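Local coordinates for bifunctional protein PutA (Bdellovibrio bacteriovorus, PDB 5UR2), which probably catalyses both oxidation steps from proline to glutamate, joining a flavin-dependent proline dehydrogenase and an NAD-dependent glutamate-semialdehyde dehydrogenase in one chain, at residues L377-L382 with M396-R401; A639-P644 with S776-S781; I714-S719 with C743-G748. All coordinates share one frame; numbering follows the deposited sequence.

Overall arrangement
After a helical N-terminal part the chain builds the proline dehydrogenase barrel, where contact 1 closes a short loop around helix 387-395 by pairing the last two barrel strands beside the modified flavin. The aldehyde dehydrogenase part follows. Contact 2 joins the loop after strand 623-638 to the loop before strand 783-789, and contact 3 is nested inside the long excursion it closes, pairing strands 711-717 and 742-746 around helix 720-730. Contacts 2 and 3 have centres about 12 Å apart and touch where Pro640 meets Thr717 and where Cys780 meets Glu746 and Gly748, the latter at the predicted aldehyde dehydrogenase site. Contact 1 lies far away, its centre about 57 Å from that of contact 2.

Contact 1: L377-L382 with M396-R401. With P5F (N-propargylglycine-modified flavin adenine dinucleotide), chain F.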
loop_
_atom_site.group_PDB
_atom_site.type_symbol
_atom_site.label_atom_id
_atom_site.label_comp_id
_atom_site.label_asym_id
_atom_site.label_seq_id
_atom_site.Cartn_x
_atom_site.Cartn_y
_atom_site.Cartn_z
ATOM N N LEU B 377 -42.561 -7.999 49.541
ATOM C CA LEU B 377 -41.578 -8.179 48.487
ATOM C C LEU B 377 -42.071 -9.177 47.444
ATOM O O LEU B 377 -43.049 -9.906 47.639
ATOM C CB LEU B 377 -40.243 -8.639 49.063
ATOM C CG LEU B 377 -39.681 -7.789 50.196
ATOM C CD1 LEU B 377 -38.272 -8.278 50.554
ATOM C CD2 LEU B 377 -39.681 -6.332 49.788
ATOM N N GLU B 378 -41.377 -9.192 46.310
ATOM C CA GLU B 378 -41.621 -10.199 45.294
ATOM C C GLU B 378 -40.320 -10.451 44.555
ATOM O O GLU B 378 -39.636 -9.508 44.135
ATOM C CB GLU B 378 -42.709 -9.757 44.325
ATOM C CG GLU B 378 -43.108 -10.833 43.358
ATOM C CD GLU B 378 -44.302 -10.432 42.530
ATOM O OE1 GLU B 378 -45.414 -10.331 43.112
ATOM O OE2 GLU B 378 -44.131 -10.238 41.305
ATOM N N PHE B 379 -39.983 -11.720 44.396
ATOM C CA PHE B 379 -38.793 -12.095 43.665
ATOM C C PHE B 379 -39.189 -12.820 42.385
ATOM O O PHE B 379 -40.234 -13.480 42.323
ATOM C CB PHE B 379 -37.871 -12.943 44.549
ATOM C CG PHE B 379 -37.245 -12.161 45.666
ATOM C CD1 PHE B 379 -36.216 -11.269 45.401
ATOM C CD2 PHE B 379 -37.688 -12.300 46.970
ATOM C CE1 PHE B 379 -35.640 -10.524 46.417
ATOM C CE2 PHE B 379 -37.113 -11.563 48.005
ATOM C CZ PHE B 379 -36.087 -10.675 47.725
ATOM N N GLN B 380 -38.364 -12.671 41.347
ATOM C CA GLN B 380 -38.702 -13.239 40.047
ATOM C C GLN B 380 -37.482 -13.890 39.420
ATOM O O GLN B 380 -36.359 -13.388 39.542
ATOM C CB GLN B 380 -39.307 -12.171 39.111
ATOM C CG GLN B 380 -40.574 -11.505 39.669
ATOM C CD GLN B 380 -41.256 -10.550 38.682
ATOM O OE1 GLN B 380 -40.868 -10.462 37.518
ATOM N NE2 GLN B 380 -42.285 -9.842 39.149
ATOM N N MET B 381 -37.716 -15.038 38.783
ATOM C CA MET B 381 -36.684 -15.810 38.111
ATOM C C MET B 381 -37.276 -16.443 36.864
ATOM O O MET B 381 -38.485 -16.644 36.765
ATOM C CB MET B 381 -36.124 -16.918 39.005
ATOM C CG MET B 381 -35.399 -16.446 40.233
ATOM S SD MET B 381 -34.763 -17.862 41.145
ATOM C CE MET B 381 -34.164 -17.032 42.610
ATOM N N LEU B 382 -36.404 -16.805 35.927
ATOM C CA LEU B 382 -36.855 -17.430 34.694
ATOM C C LEU B 382 -37.241 -18.883 34.946
ATOM O O LEU B 382 -36.611 -19.578 35.752
ATOM C CB LEU B 382 -35.771 -17.354 33.624
ATOM C CG LEU B 382 -35.222 -15.985 33.230
ATOM C CD1 LEU B 382 -34.165 -16.200 32.184
ATOM C CD2 LEU B 382 -36.300 -15.051 32.695
ATOM N N MET B 396 -38.094 -20.005 52.311
ATOM C CA MET B 396 -37.895 -18.919 53.261
ATOM C C MET B 396 -39.124 -18.032 53.396
ATOM O O MET B 396 -39.082 -17.044 54.143
ATOM C CB MET B 396 -36.669 -18.103 52.852
ATOM C CG MET B 396 -35.383 -18.894 53.051
ATOM S SD MET B 396 -33.936 -18.170 52.281
ATOM C CE MET B 396 -33.695 -16.695 53.272
ATOM N N GLY B 397 -40.199 -18.352 52.675
ATOM C CA GLY B 397 -41.471 -17.682 52.824
ATOM C C GLY B 397 -41.733 -16.546 51.865
ATOM O O GLY B 397 -42.761 -15.878 52.003
ATOM N N TYR B 398 -40.856 -16.312 50.892
ATOM C CA TYR B 398 -41.003 -15.172 49.997
ATOM C C TYR B 398 -41.841 -15.548 48.780
ATOM O O TYR B 398 -41.896 -16.713 48.369
ATOM C CB TYR B 398 -39.637 -14.662 49.546
ATOM C CG TYR B 398 -38.799 -14.018 50.634
ATOM C CD1 TYR B 398 -38.946 -12.672 50.955
ATOM C CD2 TYR B 398 -37.839 -14.753 51.327
ATOM C CE1 TYR B 398 -38.158 -12.076 51.946
ATOM C CE2 TYR B 398 -37.052 -14.170 52.322
ATOM C CZ TYR B 398 -37.217 -12.833 52.628
ATOM O OH TYR B 398 -36.436 -12.257 53.613
ATOM N N ARG B 399 -42.478 -14.538 48.192
ATOM C CA ARG B 399 -43.279 -14.722 46.990
ATOM C C ARG B 399 -42.370 -14.785 45.761
ATOM O O ARG B 399 -41.615 -13.843 45.491
ATOM C CB ARG B 399 -44.288 -13.588 46.858
ATOM C CG ARG B 399 -45.211 -13.752 45.674
ATOM C CD ARG B 399 -46.442 -12.867 45.791
ATOM N NE ARG B 399 -46.125 -11.450 45.667
ATOM C CZ ARG B 399 -45.998 -10.621 46.698
ATOM N NH1 ARG B 399 -46.160 -11.067 47.939
ATOM N NH2 ARG B 399 -45.724 -9.342 46.484
ATOM N N MET B 400 -42.469 -15.879 45.000
ATOM C CA MET B 400 -41.624 -16.129 43.841
ATOM C C MET B 400 -42.497 -16.223 42.600
ATOM O O MET B 400 -43.486 -16.971 42.581
ATOM C CB MET B 400 -40.817 -17.420 44.009
ATOM C CG MET B 400 -40.096 -17.880 42.729
ATOM S SD MET B 400 -38.763 -16.783 42.160
ATOM C CE MET B 400 -37.795 -16.745 43.680
ATOM N N ARG B 401 -42.133 -15.468 41.569
ATOM C CA ARG B 401 -42.857 -15.454 40.306
ATOM C C ARG B 401 -41.927 -15.918 39.196
ATOM O O ARG B 401 -40.833 -15.372 39.032
ATOM C CB ARG B 401 -43.394 -14.055 39.992
ATOM C CG ARG B 401 -44.202 -13.989 38.705
ATOM C CD ARG B 401 -44.801 -12.585 38.453
ATOM N NE ARG B 401 -45.450 -12.053 39.640
ATOM C CZ ARG B 401 -46.699 -12.335 39.997
ATOM N NH1 ARG B 401 -47.437 -13.144 39.249
ATOM N NH2 ARG B 401 -47.209 -11.813 41.104
HETATM P PA P5F F . -26.056 -11.941 37.246
HETATM O O1A P5F F . -25.849 -11.509 38.737
HETATM O O2A P5F F . -25.135 -12.911 36.694
HETATM O O5B P5F F . -25.924 -10.833 36.237
HETATM C C5B P5F F . -25.702 -11.007 34.842
HETATM C C4B P5F F . -25.982 -9.671 34.137
HETATM O O4B P5F F . -24.986 -8.699 34.353
HETATM C C3B P5F F . -26.132 -9.712 32.644
HETATM O O3B P5F F . -27.360 -10.187 32.246
HETATM C C2B P5F F . -25.924 -8.300 32.265
HETATM O O2B P5F F . -27.101 -7.596 32.463
HETATM C C1B P5F F . -24.910 -7.840 33.250
HETATM N N9A P5F F . -23.554 -7.867 32.764
HETATM C C8A P5F F . -22.845 -8.953 32.270
HETATM N N7A P5F F . -21.610 -8.546 31.950
HETATM C C5A P5F F . -21.463 -7.188 32.237
HETATM C C6A P5F F . -20.441 -6.252 32.098
HETATM N N6A P5F F . -19.162 -6.636 31.569
HETATM N N1A P5F F . -20.634 -4.969 32.460
HETATM C C2A P5F F . -21.816 -4.560 32.968
HETATM N N3A P5F F . -22.846 -5.446 33.089
HETATM C C4A P5F F . -22.710 -6.734 32.750
HETATM N N1 P5F F . -33.865 -8.256 30.770
HETATM C C2 P5F F . -34.215 -7.069 30.027
HETATM O O2 P5F F . -33.196 -6.287 29.533
HETATM N N3 P5F F . -35.585 -6.706 29.817
HETATM C C4 P5F F . -36.655 -7.488 30.316
HETATM O O4 P5F F . -37.971 -7.074 30.074
HETATM C C4X P5F F . -36.288 -8.746 31.092
HETATM N N5 P5F F . -37.305 -9.698 31.536
HETATM C C5X P5F F . -36.904 -10.610 32.625
HETATM C C6 P5F F . -37.945 -11.212 33.514
HETATM C C7 P5F F . -37.556 -12.019 34.612
HETATM C C7M P5F F . -38.620 -12.620 35.505
HETATM C C8 P5F F . -36.175 -12.261 34.880
HETATM C C8M P5F F . -35.725 -13.110 36.041
HETATM C C9 P5F F . -35.183 -11.694 34.045
HETATM C C9A P5F F . -35.583 -10.847 32.886
HETATM N N10 P5F F . -34.553 -10.243 32.037
HETATM C C10 P5F F . -34.940 -9.081 31.287
HETATM C "C1'" P5F F . -33.130 -10.661 32.076
HETATM C "C2'" P5F F . -32.353 -9.991 33.209
HETATM O "O2'" P5F F . -32.234 -8.649 32.925
HETATM C "C3'" P5F F . -30.963 -10.575 33.472
HETATM O "O3'" P5F F . -30.193 -10.398 32.343
HETATM C "C4'" P5F F . -30.941 -12.057 33.817
HETATM O "O4'" P5F F . -32.147 -12.351 34.434
HETATM C "C5'" P5F F . -29.714 -12.531 34.620
HETATM O "O5'" P5F F . -29.297 -11.623 35.620
HETATM P P P5F F . -28.805 -12.027 37.111
HETATM O O1P P5F F . -29.028 -10.981 38.270
HETATM O O2P P5F F . -29.485 -13.440 37.255
HETATM O O3P P5F F . -27.305 -12.639 36.841
HETATM C C21 P5F F . -37.962 -10.468 29.124
HETATM C C22 P5F F . -37.734 -10.060 30.391
HETATM C C23 P5F F . -38.436 -9.486 28.038
#
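Tyr398 offers the face of its ring to the edge of Phe379 in an offset T-shaped pair: CE2 of Phe379 comes to 3.6 Å from CD1 of Tyr398, and the ring planes stand 79° apart. The CD1 methyl of Leu377 adds a touch at 4.0 Å to CE1 of Tyr398. Helix 357-369 packs against all three side chains, so large apolar groups suit this side.

The side chain of Arg399 leaves in a different direction from that of Tyr398. Its chain runs out with CG anti to the backbone N and bends at chi3 (69°), which brings NE to OE1 of Glu378 at 2.9 Å on the anti side of that oxygen, the two flat groups being perpendicular. Leu377 O lies over one face of this guanidinium, whose NH1 is bonded to Glu375 O. The carbonyl of Arg399 meanwhile accepts from Phe379 N.

This is the pairing of the seventh and eighth parallel strands of the proline dehydrogenase TIM barrel, linked through helix 387-395 in a beta-alpha-beta unit; Met400 continues the sheet by backbone bonding to Thr139 on the first strand. The flexible thioether of Met400 folds back on the helix side, its CE 3.8 Å from CE of Met381 and also against CB of Phe379.

Arg401 is knitted in by its backbone, N to Phe379 O and O from Met381 N. Its guanidinium grips Glu378 side-on, NE reaching OE2 at 2.8 Å and NH2 reaching OE1 at 3.1 Å, both from above the carboxylate plane. Gln380 NE2 donates to the anti lone pair of OE2, so four bonds hold a buried carboxylate that the two arginines would be expected to keep ionised. Arg401 NH1 extends the network to Phe140 O, while CB of Gln380 lies 3.7 Å from the flavin methyl C7M of P5F.

Contact 2: A639-P644 with S776-S781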
loop_
_atom_site.group_PDB
_atom_site.type_symbol
_atom_site.label_atom_id
_atom_site.label_comp_id
_atom_site.label_asym_id
_atom_site.label_seq_id
_atom_site.Cartn_x
_atom_site.Cartn_y
_atom_site.Cartn_z
ATOM N N ALA B 639 -20.594 14.829 -11.105
ATOM C CA ALA B 639 -21.119 14.140 -9.940
ATOM C C ALA B 639 -22.612 13.881 -10.083
ATOM O O ALA B 639 -23.316 14.616 -10.779
ATOM C CB ALA B 639 -20.868 14.945 -8.656
ATOM N N PRO B 640 -23.122 12.852 -9.433
ATOM C CA PRO B 640 -24.555 12.538 -9.544
ATOM C C PRO B 640 -25.395 13.302 -8.530
ATOM O O PRO B 640 -24.863 14.097 -7.744
ATOM C CB PRO B 640 -24.592 11.031 -9.277
ATOM C CG PRO B 640 -23.522 10.862 -8.232
ATOM C CD PRO B 640 -22.406 11.864 -8.615
ATOM N N TRP B 641 -26.714 13.087 -8.560
ATOM C CA TRP B 641 -27.634 13.748 -7.641
ATOM C C TRP B 641 -28.056 12.874 -6.465
ATOM O O TRP B 641 -28.611 13.407 -5.497
ATOM C CB TRP B 641 -28.896 14.217 -8.388
ATOM C CG TRP B 641 -29.462 13.149 -9.269
ATOM C CD1 TRP B 641 -29.246 12.985 -10.615
ATOM C CD2 TRP B 641 -30.307 12.059 -8.860
ATOM N NE1 TRP B 641 -29.925 11.871 -11.071
ATOM C CE2 TRP B 641 -30.570 11.279 -10.012
ATOM C CE3 TRP B 641 -30.855 11.659 -7.633
ATOM C CZ2 TRP B 641 -31.356 10.131 -9.969
ATOM C CZ3 TRP B 641 -31.639 10.523 -7.589
ATOM C CH2 TRP B 641 -31.882 9.768 -8.753
ATOM N N ASN B 642 -27.849 11.550 -6.522
ATOM C CA ASN B 642 -28.506 10.692 -5.532
ATOM C C ASN B 642 -27.796 10.678 -4.182
ATOM O O ASN B 642 -28.430 10.388 -3.162
ATOM C CB ASN B 642 -28.676 9.274 -6.067
ATOM C CG ASN B 642 -27.372 8.537 -6.212
ATOM O OD1 ASN B 642 -26.330 9.130 -6.494
ATOM N ND2 ASN B 642 -27.426 7.220 -6.053
ATOM N N PHE B 643 -26.489 10.934 -4.142
ATOM C CA PHE B 643 -25.778 11.234 -2.897
ATOM C C PHE B 643 -25.178 12.617 -3.102
ATOM O O PHE B 643 -23.974 12.749 -3.368
ATOM C CB PHE B 643 -24.725 10.183 -2.552
ATOM C CG PHE B 643 -25.308 8.880 -2.090
ATOM C CD1 PHE B 643 -25.738 7.936 -3.007
ATOM C CD2 PHE B 643 -25.439 8.605 -0.736
ATOM C CE1 PHE B 643 -26.295 6.730 -2.588
ATOM C CE2 PHE B 643 -25.992 7.400 -0.302
ATOM C CZ PHE B 643 -26.428 6.463 -1.242
ATOM N N PRO B 644 -25.993 13.668 -2.976
ATOM C CA PRO B 644 -25.653 14.953 -3.615
ATOM C C PRO B 644 -24.504 15.704 -2.963
ATOM O O PRO B 644 -23.874 16.513 -3.651
ATOM C CB PRO B 644 -26.971 15.740 -3.543
ATOM C CG PRO B 644 -27.707 15.140 -2.378
ATOM C CD PRO B 644 -27.325 13.684 -2.342
ATOM N N SER B 776 -36.051 5.133 -2.183
ATOM C CA SER B 776 -36.898 4.725 -3.297
ATOM C C SER B 776 -36.088 4.004 -4.368
ATOM O O SER B 776 -36.327 4.164 -5.563
ATOM C CB SER B 776 -37.648 5.922 -3.879
ATOM O OG SER B 776 -38.390 6.582 -2.861
ATOM N N GLY B 777 -35.089 3.238 -3.929
ATOM C CA GLY B 777 -34.300 2.442 -4.836
ATOM C C GLY B 777 -33.352 3.233 -5.706
ATOM O O GLY B 777 -32.743 2.654 -6.609
ATOM N N GLN B 778 -33.183 4.530 -5.446
ATOM C CA GLN B 778 -32.339 5.385 -6.284
ATOM C C GLN B 778 -30.878 5.351 -5.817
ATOM O O GLN B 778 -30.275 6.368 -5.469
ATOM C CB GLN B 778 -32.879 6.814 -6.290
ATOM C CG GLN B 778 -34.363 6.956 -6.740
ATOM C CD GLN B 778 -34.841 8.415 -6.739
ATOM O OE1 GLN B 778 -35.048 9.010 -7.802
ATOM N NE2 GLN B 778 -34.995 8.996 -5.544
ATOM N N LYS B 779 -30.307 4.147 -5.811
ATOM C CA LYS B 779 -28.915 3.936 -5.442
ATOM C C LYS B 779 -28.290 2.973 -6.429
ATOM O O LYS B 779 -28.965 2.073 -6.936
ATOM C CB LYS B 779 -28.755 3.376 -4.022
ATOM C CG LYS B 779 -29.462 4.187 -2.946
ATOM C CD LYS B 779 -29.170 3.678 -1.526
ATOM C CE LYS B 779 -29.999 4.494 -0.494
ATOM N NZ LYS B 779 -29.748 4.123 0.925
ATOM N N CYS B 780 -27.015 3.192 -6.738
ATOM C CA CYS B 780 -26.320 2.234 -7.586
ATOM C C CYS B 780 -26.180 0.885 -6.904
ATOM O O CYS B 780 -26.007 -0.130 -7.589
ATOM C CB CYS B 780 -24.930 2.767 -7.988
ATOM S SG CYS B 780 -24.912 4.212 -9.129
ATOM N N SER B 781 -26.230 0.858 -5.573
ATOM C CA SER B 781 -26.112 -0.362 -4.788
ATOM C C SER B 781 -27.459 -1.024 -4.492
ATOM O O SER B 781 -27.479 -2.070 -3.833
ATOM C CB SER B 781 -25.390 -0.055 -3.466
ATOM O OG SER B 781 -26.099 0.934 -2.726
HETATM O O HOH W 1 -25.124 5.251 -5.961
#
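Asn642 meets the other loop through its amide, ND2 donating to the carbonyl O of Gln778 at 3.0 Å. The bond is nearly straight (165°) and lies in the amide plane, though it reaches the carbonyl from a tilted direction. CG of Asn642 sits between its backbone N and carbonyl carbon (chi1 69°), which points the amide across the gap. The same nitrogen also donates to a water at 3.0 Å, and that water accepts from Cys780 N at 2.9 Å. Asparagine suits the place because its one amide nitrogen carries two N-H bonds, enough for both acceptors.

On one flank the Trp641 indole crosses the Gln778 side chain, CH2 lying 3.4 Å from OE1. On another, the edge of Phe643 meets the extended Lys779 chain, CZ 3.9 Å from CD. The lysine's methylenes run along the ring edge, while its NZ forms a salt bridge with Glu589; Lys585 adds a cation-pi contact to Phe643. An inverse gamma turn centred on Gln778, closed by a weak Lys779 N to Gly777 O bond, presents the carbonyl that Asn642 uses.

An asparagine amide and the backbone N-H of the predicted catalytic Cys780, converging on one water, are consistent with the oxyanion hole of aldehyde dehydrogenases.

Contact 3: I714-S719 with C743-G748; sequences IAFTGS and CIIEMG
Phe716 turns one edge of its ring to Ile745, whose CD1 lies near the ring plane and 3.7 Å from CB of Phe716. Over one ring face sits the backbone N of Gly718, 3.5 Å above the plane and offset toward the rim, while Ser719 O stands at the edge. Glycine suits position 718 because a beta carbon there would run into CZ of Phe716. Val722 and Ile726 of helix 720-730 also pack on Phe716.

On the other side of the sheet the Glu746 carboxylate is touched by Thr717, CG2 coming to 3.8 Å from CD. The threonine hydroxyl reaches a water at 3.0 Å that donates a weak bond to OE1 of Glu746; a second water, also bonded to OG1, donates to Ile744 O at 2.7 Å.

Strands 714-717 and 743-746 run parallel, 6° apart, as neighbours in a beta-alpha-beta unit of the Rossmann-like dinucleotide-binding fold of aldehyde dehydrogenases. The ladder runs from Ile744 N to Ile714 O (2.7 Å), then Phe716 N to Ile744 O, Glu746 N to Phe716 O and Gly718 N to Glu746 O. It brings the predicted active-site Glu746 to the strand end, its side chain close to that of Cys780.

Ser719 is the N-cap of the following helix, its hydroxyl bonded to Val722 N. Met747, with CG 3.6 Å from Ser719 O, also packs on Val740 of the second subunit.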
loop_
_atom_site.group_PDB
_atom_site.type_symbol
_atom_site.label_atom_id
_atom_site.label_comp_id
_atom_site.label_asym_id
_atom_site.label_seq_id
_atom_site.Cartn_x
_atom_site.Cartn_y
_atom_site.Cartn_z
ATOM N N ILE B 714 -10.716 12.539 -15.145
ATOM C CA ILE B 714 -12.171 12.711 -15.140
ATOM C C ILE B 714 -12.761 11.756 -14.110
ATOM O O ILE B 714 -12.593 10.537 -14.229
ATOM C CB ILE B 714 -12.777 12.452 -16.531
ATOM C CG1 ILE B 714 -12.179 13.427 -17.559
ATOM C CG2 ILE B 714 -14.284 12.576 -16.462
ATOM C CD1 ILE B 714 -12.299 12.953 -19.024
ATOM N N ALA B 715 -13.453 12.299 -13.106
ATOM C CA ALA B 715 -14.203 11.493 -12.148
ATOM C C ALA B 715 -15.682 11.669 -12.457
ATOM O O ALA B 715 -16.215 12.782 -12.363
ATOM C CB ALA B 715 -13.888 11.891 -10.704
ATOM N N PHE B 716 -16.327 10.586 -12.870
ATOM C CA PHE B 716 -17.727 10.594 -13.260
ATOM C C PHE B 716 -18.434 9.432 -12.603
ATOM O O PHE B 716 -17.978 8.291 -12.698
ATOM C CB PHE B 716 -17.928 10.489 -14.779
ATOM C CG PHE B 716 -19.325 10.076 -15.162
ATOM C CD1 PHE B 716 -20.359 11.005 -15.188
ATOM C CD2 PHE B 716 -19.612 8.744 -15.457
ATOM C CE1 PHE B 716 -21.655 10.623 -15.525
ATOM C CE2 PHE B 716 -20.900 8.347 -15.786
ATOM C CZ PHE B 716 -21.927 9.291 -15.825
ATOM N N THR B 717 -19.548 9.723 -11.953
ATOM C CA THR B 717 -20.428 8.691 -11.429
ATOM C C THR B 717 -21.840 8.957 -11.916
ATOM O O THR B 717 -22.376 10.050 -11.708
ATOM C CB THR B 717 -20.364 8.634 -9.908
ATOM O OG1 THR B 717 -19.071 8.145 -9.527
ATOM C CG2 THR B 717 -21.457 7.727 -9.368
ATOM N N GLY B 718 -22.422 7.967 -12.576
ATOM C CA GLY B 718 -23.717 8.123 -13.211
ATOM C C GLY B 718 -24.062 6.895 -14.025
ATOM O O GLY B 718 -23.669 5.772 -13.682
ATOM N N SER B 719 -24.776 7.126 -15.120
ATOM C CA SER B 719 -25.326 6.040 -15.908
ATOM C C SER B 719 -24.258 5.387 -16.778
ATOM O O SER B 719 -23.220 5.981 -17.102
ATOM C CB SER B 719 -26.458 6.539 -16.802
ATOM O OG SER B 719 -25.953 7.305 -17.875
ATOM N N CYS B 743 -9.825 8.126 -16.551
ATOM C CA CYS B 743 -11.231 8.135 -16.151
ATOM C C CYS B 743 -11.413 7.326 -14.874
ATOM O O CYS B 743 -10.937 6.193 -14.786
ATOM C CB CYS B 743 -12.120 7.554 -17.242
ATOM S SG CYS B 743 -12.163 8.545 -18.734
ATOM N N ILE B 744 -12.086 7.913 -13.891
ATOM C CA ILE B 744 -12.477 7.229 -12.668
ATOM C C ILE B 744 -14.001 7.160 -12.691
ATOM O O ILE B 744 -14.667 8.164 -12.417
ATOM C CB ILE B 744 -11.945 7.953 -11.425
ATOM C CG1 ILE B 744 -10.437 8.181 -11.562
ATOM C CG2 ILE B 744 -12.247 7.147 -10.153
ATOM C CD1 ILE B 744 -9.835 9.139 -10.521
ATOM N N ILE B 745 -14.562 5.979 -12.999
ATOM C CA ILE B 745 -15.948 5.842 -13.453
ATOM C C ILE B 745 -16.708 4.841 -12.581
ATOM O O ILE B 745 -16.242 3.717 -12.378
ATOM C CB ILE B 745 -16.013 5.366 -14.916
ATOM C CG1 ILE B 745 -15.257 6.305 -15.847
ATOM C CG2 ILE B 745 -17.462 5.254 -15.359
ATOM C CD1 ILE B 745 -15.917 7.620 -16.033
ATOM N N GLU B 746 -17.906 5.222 -12.129
ATOM C CA GLU B 746 -18.863 4.316 -11.490
ATOM C C GLU B 746 -20.190 4.408 -12.246
ATOM O O GLU B 746 -20.696 5.513 -12.461
ATOM C CB GLU B 746 -19.033 4.683 -10.009
ATOM C CG GLU B 746 -20.019 3.809 -9.215
ATOM C CD GLU B 746 -20.410 4.420 -7.857
ATOM O OE1 GLU B 746 -19.586 5.114 -7.197
ATOM O OE2 GLU B 746 -21.577 4.229 -7.464
ATOM N N MET B 747 -20.754 3.255 -12.665
ATOM C CA MET B 747 -21.859 3.255 -13.628
ATOM C C MET B 747 -23.097 2.435 -13.244
ATOM O O MET B 747 -23.962 2.211 -14.103
ATOM C CB MET B 747 -21.368 2.762 -14.988
ATOM C CG MET B 747 -20.614 3.798 -15.777
ATOM S SD MET B 747 -20.008 3.050 -17.271
ATOM C CE MET B 747 -18.900 1.827 -16.594
ATOM N N GLY B 748 -23.239 1.995 -12.008
ATOM C CA GLY B 748 -24.490 1.363 -11.622
ATOM C C GLY B 748 -24.439 -0.157 -11.608
ATOM O O GLY B 748 -23.431 -0.800 -11.925
HETATM O O HOH W 2 -16.176 8.272 -10.136
HETATM O O HOH W 3 -17.735 7.936 -6.857
#